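PDB 5T1Q: N-acetylmuramoyl-L-alanine amidase domain-containing protein SAOUHSC_02979 from Staphylococcus aureus, which probably cleaves amide bonds of cell-wall peptidoglycan, this chain covering a glucosaminidase-type domain and the C-terminal CHAP domain of a longer secreted protein. Local coordinates for residues V318-E331 / S341-Y355. Residues are numbered along the deposited sequence; the frame is centred on the assembly and turned at random.
Sequences VEKVNSDGSIVISE and SHRTINAAAAEELSY
Strands 327-331 and 341-345 run antiparallel, their axes 4.7 Å apart at closest approach, with paired backbone hydrogen bonds at Ile327–Ile345, Ile329–Arg343 and Glu331–Ser341. These three pairs send their side chains to one face of the sheet. At its polar end Arg343 grips the carboxylate of Glu331 side-on: NE meets OE2 at 2.7 Å and NH2 meets OE1 at 3.3 Å, each on a syn lone pair, the two planar groups only 17° from coplanar. The twin bonds fix the rotation of the carboxylate, and a water bridges Glu331 OE2 to Ser341 OG. Ile329, its CG1 between backbone N and carbonyl carbon (chi1 61°), lies alongside Arg343 and carries CD1 over a face of the guanidinium, 3.9 Å from Ile345 CG1. Ile327 CG1 packs on Ile345 CB at 3.6 Å, while its CD1 reaches the edge of the Tyr355 ring, 3.5 Å from OH. Val318 CG2 meets the same ring in its plane, 3.8 Å from CD2. The Tyr355 hydroxyl donates to Ala350 O (2.6 Å), tying the short helix 347-350 to the following strand. On the opposite sheet face, Ser330 CB touches the edge of the His342 imidazole, whose NE2 is hydrogen-bonded to Glu38 OE2. Glu331 OE1 is also hydrogen-bonded to His314 NE2, an arrangement consistent with a Cys253-His314-Glu331 triad like that of CHAP peptidases, in which Arg343 would help position the carboxylate. The hairpin 327-332/339-345 thus lies between strand 37-39 and strand 314-321, paired with the latter where Glu319 and Lys320 both face Val328 in a classic bulge, while the side chains of Leu353 and Tyr355 pack on Val299 of strand 298-301.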
# COMPACT_ATOMS: atom_id res chain seq x y z
N VAL A 318 -5.31 -5.41 18.97
CA VAL A 318 -6.43 -5.08 19.84
C VAL A 318 -6.42 -3.57 20.20
O VAL A 318 -5.58 -3.12 20.98
CB VAL A 318 -6.41 -5.89 21.15
CG1 VAL A 318 -7.59 -5.53 22.05
CG2 VAL A 318 -6.41 -7.38 20.85
N GLU A 319 -7.34 -2.81 19.62
CA GLU A 319 -7.46 -1.37 19.91
C GLU A 319 -8.19 -1.14 21.23
O GLU A 319 -7.88 -0.20 21.96
CB GLU A 319 -8.23 -0.65 18.81
CG GLU A 319 -7.60 -0.70 17.42
CD GLU A 319 -6.34 0.14 17.26
OE1 GLU A 319 -5.99 0.94 18.17
OE2 GLU A 319 -5.71 0.03 16.18
N LYS A 320 -9.16 -1.98 21.54
CA LYS A 320 -9.97 -1.81 22.74
C LYS A 320 -10.58 -3.12 23.20
O LYS A 320 -10.91 -3.97 22.39
CB LYS A 320 -11.10 -0.83 22.45
CG LYS A 320 -11.99 -0.48 23.63
CD LYS A 320 -13.10 0.48 23.22
CE LYS A 320 -14.02 0.81 24.37
NZ LYS A 320 -15.06 1.75 23.89
N VAL A 321 -10.68 -3.27 24.51
CA VAL A 321 -11.38 -4.39 25.09
C VAL A 321 -12.65 -3.75 25.67
O VAL A 321 -12.57 -2.88 26.55
CB VAL A 321 -10.58 -5.09 26.19
CG1 VAL A 321 -11.44 -6.15 26.86
CG2 VAL A 321 -9.31 -5.73 25.62
N ASN A 322 -13.81 -4.15 25.16
CA ASN A 322 -15.09 -3.59 25.63
C ASN A 322 -15.48 -4.18 26.99
O ASN A 322 -14.99 -5.23 27.38
CB ASN A 322 -16.18 -3.86 24.58
CG ASN A 322 -15.91 -3.13 23.26
OD1 ASN A 322 -15.59 -1.94 23.25
ND2 ASN A 322 -16.05 -3.85 22.15
N SER A 323 -16.34 -3.49 27.72
CA SER A 323 -16.79 -3.95 29.04
C SER A 323 -17.58 -5.27 28.97
O SER A 323 -17.53 -6.06 29.91
CB SER A 323 -17.62 -2.88 29.73
OG SER A 323 -18.68 -2.47 28.89
N ASP A 324 -18.25 -5.53 27.84
CA ASP A 324 -19.00 -6.79 27.65
C ASP A 324 -18.10 -7.98 27.23
O ASP A 324 -18.61 -9.06 26.95
CB ASP A 324 -20.13 -6.63 26.61
CG ASP A 324 -19.61 -6.44 25.17
OD1 ASP A 324 -18.38 -6.37 24.96
OD2 ASP A 324 -20.45 -6.35 24.24
N GLY A 325 -16.78 -7.77 27.15
CA GLY A 325 -15.85 -8.84 26.74
C GLY A 325 -15.51 -8.88 25.25
O GLY A 325 -14.63 -9.61 24.84
N SER A 326 -16.23 -8.12 24.41
CA SER A 326 -15.93 -8.10 22.98
C SER A 326 -14.68 -7.25 22.76
O SER A 326 -14.23 -6.58 23.68
CB SER A 326 -17.12 -7.58 22.17
OG SER A 326 -17.50 -6.29 22.56
N ILE A 327 -14.09 -7.30 21.57
CA ILE A 327 -12.88 -6.51 21.30
C ILE A 327 -13.03 -5.73 20.00
O ILE A 327 -13.79 -6.12 19.11
CB ILE A 327 -11.61 -7.41 21.19
CG1 ILE A 327 -11.76 -8.46 20.09
CG2 ILE A 327 -11.35 -8.12 22.51
CD1 ILE A 327 -10.54 -9.32 19.85
N VAL A 328 -12.30 -4.62 19.91
CA VAL A 328 -12.21 -3.83 18.70
C VAL A 328 -10.79 -4.06 18.19
O VAL A 328 -9.82 -3.84 18.94
CB VAL A 328 -12.41 -2.34 18.96
CG1 VAL A 328 -12.32 -1.56 17.65
CG2 VAL A 328 -13.74 -2.09 19.65
N ILE A 329 -10.67 -4.50 16.94
CA ILE A 329 -9.38 -4.79 16.35
C ILE A 329 -9.15 -4.00 15.08
O ILE A 329 -10.10 -3.60 14.42
CB ILE A 329 -9.24 -6.30 16.01
CG1 ILE A 329 -10.29 -6.76 14.99
CG2 ILE A 329 -9.36 -7.14 17.26
CD1 ILE A 329 -10.11 -8.17 14.47
N SER A 330 -7.87 -3.78 14.75
CA SER A 330 -7.48 -3.16 13.50
C SER A 330 -6.55 -4.17 12.79
O SER A 330 -5.84 -4.97 13.43
CB SER A 330 -6.81 -1.79 13.72
OG SER A 330 -5.59 -1.89 14.42
N GLU A 331 -6.56 -4.13 11.47
CA GLU A 331 -5.84 -5.13 10.69
C GLU A 331 -5.65 -4.60 9.27
O GLU A 331 -6.21 -3.57 8.93
CB GLU A 331 -6.67 -6.41 10.67
CG GLU A 331 -8.10 -6.16 10.20
CD GLU A 331 -9.09 -7.24 10.56
OE1 GLU A 331 -8.68 -8.35 10.97
OE2 GLU A 331 -10.31 -6.97 10.43
N SER A 341 -8.22 -1.82 7.94
CA SER A 341 -9.63 -1.80 8.38
C SER A 341 -9.75 -2.23 9.85
O SER A 341 -8.76 -2.57 10.49
CB SER A 341 -10.48 -2.73 7.50
OG SER A 341 -9.99 -4.05 7.57
N HIS A 342 -10.97 -2.19 10.36
CA HIS A 342 -11.20 -2.48 11.77
C HIS A 342 -12.57 -3.10 11.94
O HIS A 342 -13.45 -2.90 11.12
CB HIS A 342 -11.20 -1.17 12.58
CG HIS A 342 -10.56 -0.01 11.89
ND1 HIS A 342 -11.29 0.94 11.21
CD2 HIS A 342 -9.26 0.35 11.75
CE1 HIS A 342 -10.47 1.84 10.69
NE2 HIS A 342 -9.23 1.49 10.99
N ARG A 343 -12.75 -3.82 13.04
CA ARG A 343 -14.04 -4.43 13.32
C ARG A 343 -14.12 -4.85 14.77
O ARG A 343 -13.13 -4.79 15.49
CB ARG A 343 -14.29 -5.65 12.40
CG ARG A 343 -13.22 -6.72 12.46
CD ARG A 343 -13.45 -7.78 11.38
NE ARG A 343 -12.28 -8.66 11.26
CZ ARG A 343 -12.23 -9.97 11.49
NH1 ARG A 343 -13.30 -10.68 11.81
NH2 ARG A 343 -11.07 -10.60 11.32
N THR A 344 -15.30 -5.31 15.17
CA THR A 344 -15.55 -5.79 16.51
C THR A 344 -15.76 -7.30 16.47
O THR A 344 -16.52 -7.81 15.64
CB THR A 344 -16.80 -5.13 17.11
OG1 THR A 344 -16.56 -3.74 17.27
CG2 THR A 344 -17.18 -5.75 18.48
N ILE A 345 -15.09 -8.01 17.37
CA ILE A 345 -15.24 -9.45 17.50
C ILE A 345 -16.05 -9.68 18.76
O ILE A 345 -15.67 -9.18 19.82
CB ILE A 345 -13.86 -10.15 17.65
CG1 ILE A 345 -12.95 -9.88 16.44
CG2 ILE A 345 -14.05 -11.65 17.91
CD1 ILE A 345 -13.48 -10.40 15.11
N ASN A 346 -17.15 -10.44 18.66
CA ASN A 346 -18.01 -10.68 19.83
C ASN A 346 -17.27 -11.41 20.96
O ASN A 346 -16.24 -12.06 20.74
CB ASN A 346 -19.36 -11.35 19.44
CG ASN A 346 -19.22 -12.76 18.85
OD1 ASN A 346 -19.44 -12.96 17.64
ND2 ASN A 346 -18.90 -13.76 19.68
N ALA A 347 -17.81 -11.26 22.17
CA ALA A 347 -17.22 -11.79 23.40
C ALA A 347 -16.91 -13.28 23.36
O ALA A 347 -15.81 -13.70 23.74
CB ALA A 347 -18.10 -11.47 24.60
N ALA A 348 -17.88 -14.08 22.93
CA ALA A 348 -17.71 -15.53 22.88
C ALA A 348 -16.58 -15.93 21.93
O ALA A 348 -15.76 -16.76 22.27
CB ALA A 348 -19.03 -16.22 22.53
N ALA A 349 -16.49 -15.27 20.77
CA ALA A 349 -15.40 -15.54 19.83
C ALA A 349 -14.03 -15.02 20.35
O ALA A 349 -13.01 -15.69 20.20
CB ALA A 349 -15.70 -14.92 18.48
N ALA A 350 -14.03 -13.83 20.94
CA ALA A 350 -12.80 -13.21 21.46
C ALA A 350 -12.12 -14.06 22.52
O ALA A 350 -10.90 -14.12 22.57
CB ALA A 350 -13.09 -11.84 22.02
N GLU A 351 -12.91 -14.72 23.36
CA GLU A 351 -12.35 -15.56 24.42
C GLU A 351 -11.66 -16.82 23.89
O GLU A 351 -11.00 -17.53 24.66
CB GLU A 351 -13.45 -15.88 25.44
CG GLU A 351 -13.87 -14.61 26.18
CD GLU A 351 -15.15 -14.74 26.97
OE1 GLU A 351 -15.78 -13.68 27.19
OE2 GLU A 351 -15.51 -15.86 27.38
N GLU A 352 -11.80 -17.08 22.60
CA GLU A 352 -11.20 -18.27 21.96
C GLU A 352 -9.95 -17.95 21.18
O GLU A 352 -9.35 -18.85 20.59
CB GLU A 352 -12.20 -18.93 21.01
CG GLU A 352 -13.49 -19.37 21.68
CD GLU A 352 -13.24 -20.32 22.81
OE1 GLU A 352 -12.20 -21.01 22.78
OE2 GLU A 352 -14.07 -20.37 23.74
N LEU A 353 -9.57 -16.67 21.15
CA LEU A 353 -8.38 -16.25 20.44
C LEU A 353 -7.21 -16.16 21.41
O LEU A 353 -7.40 -16.25 22.63
CB LEU A 353 -8.65 -14.91 19.77
CG LEU A 353 -9.84 -14.91 18.82
CD1 LEU A 353 -10.10 -13.52 18.31
CD2 LEU A 353 -9.63 -15.88 17.66
N SER A 354 -5.99 -16.02 20.86
CA SER A 354 -4.78 -15.86 21.66
C SER A 354 -4.30 -14.44 21.58
O SER A 354 -4.31 -13.85 20.51
CB SER A 354 -3.67 -16.78 21.17
OG SER A 354 -3.96 -18.09 21.48
N TYR A 355 -3.90 -13.90 22.73
CA TYR A 355 -3.42 -12.52 22.85
C TYR A 355 -1.96 -12.51 23.28
O TYR A 355 -1.62 -13.08 24.30
CB TYR A 355 -4.27 -11.77 23.84
CG TYR A 355 -5.72 -11.77 23.41
CD1 TYR A 355 -6.57 -12.85 23.73
CD2 TYR A 355 -6.24 -10.74 22.62
CE1 TYR A 355 -7.89 -12.88 23.29
CE2 TYR A 355 -7.55 -10.77 22.19
CZ TYR A 355 -8.37 -11.85 22.52
OH TYR A 355 -9.67 -11.87 22.11
O HOH W 1 -11.81 -5.38 8.79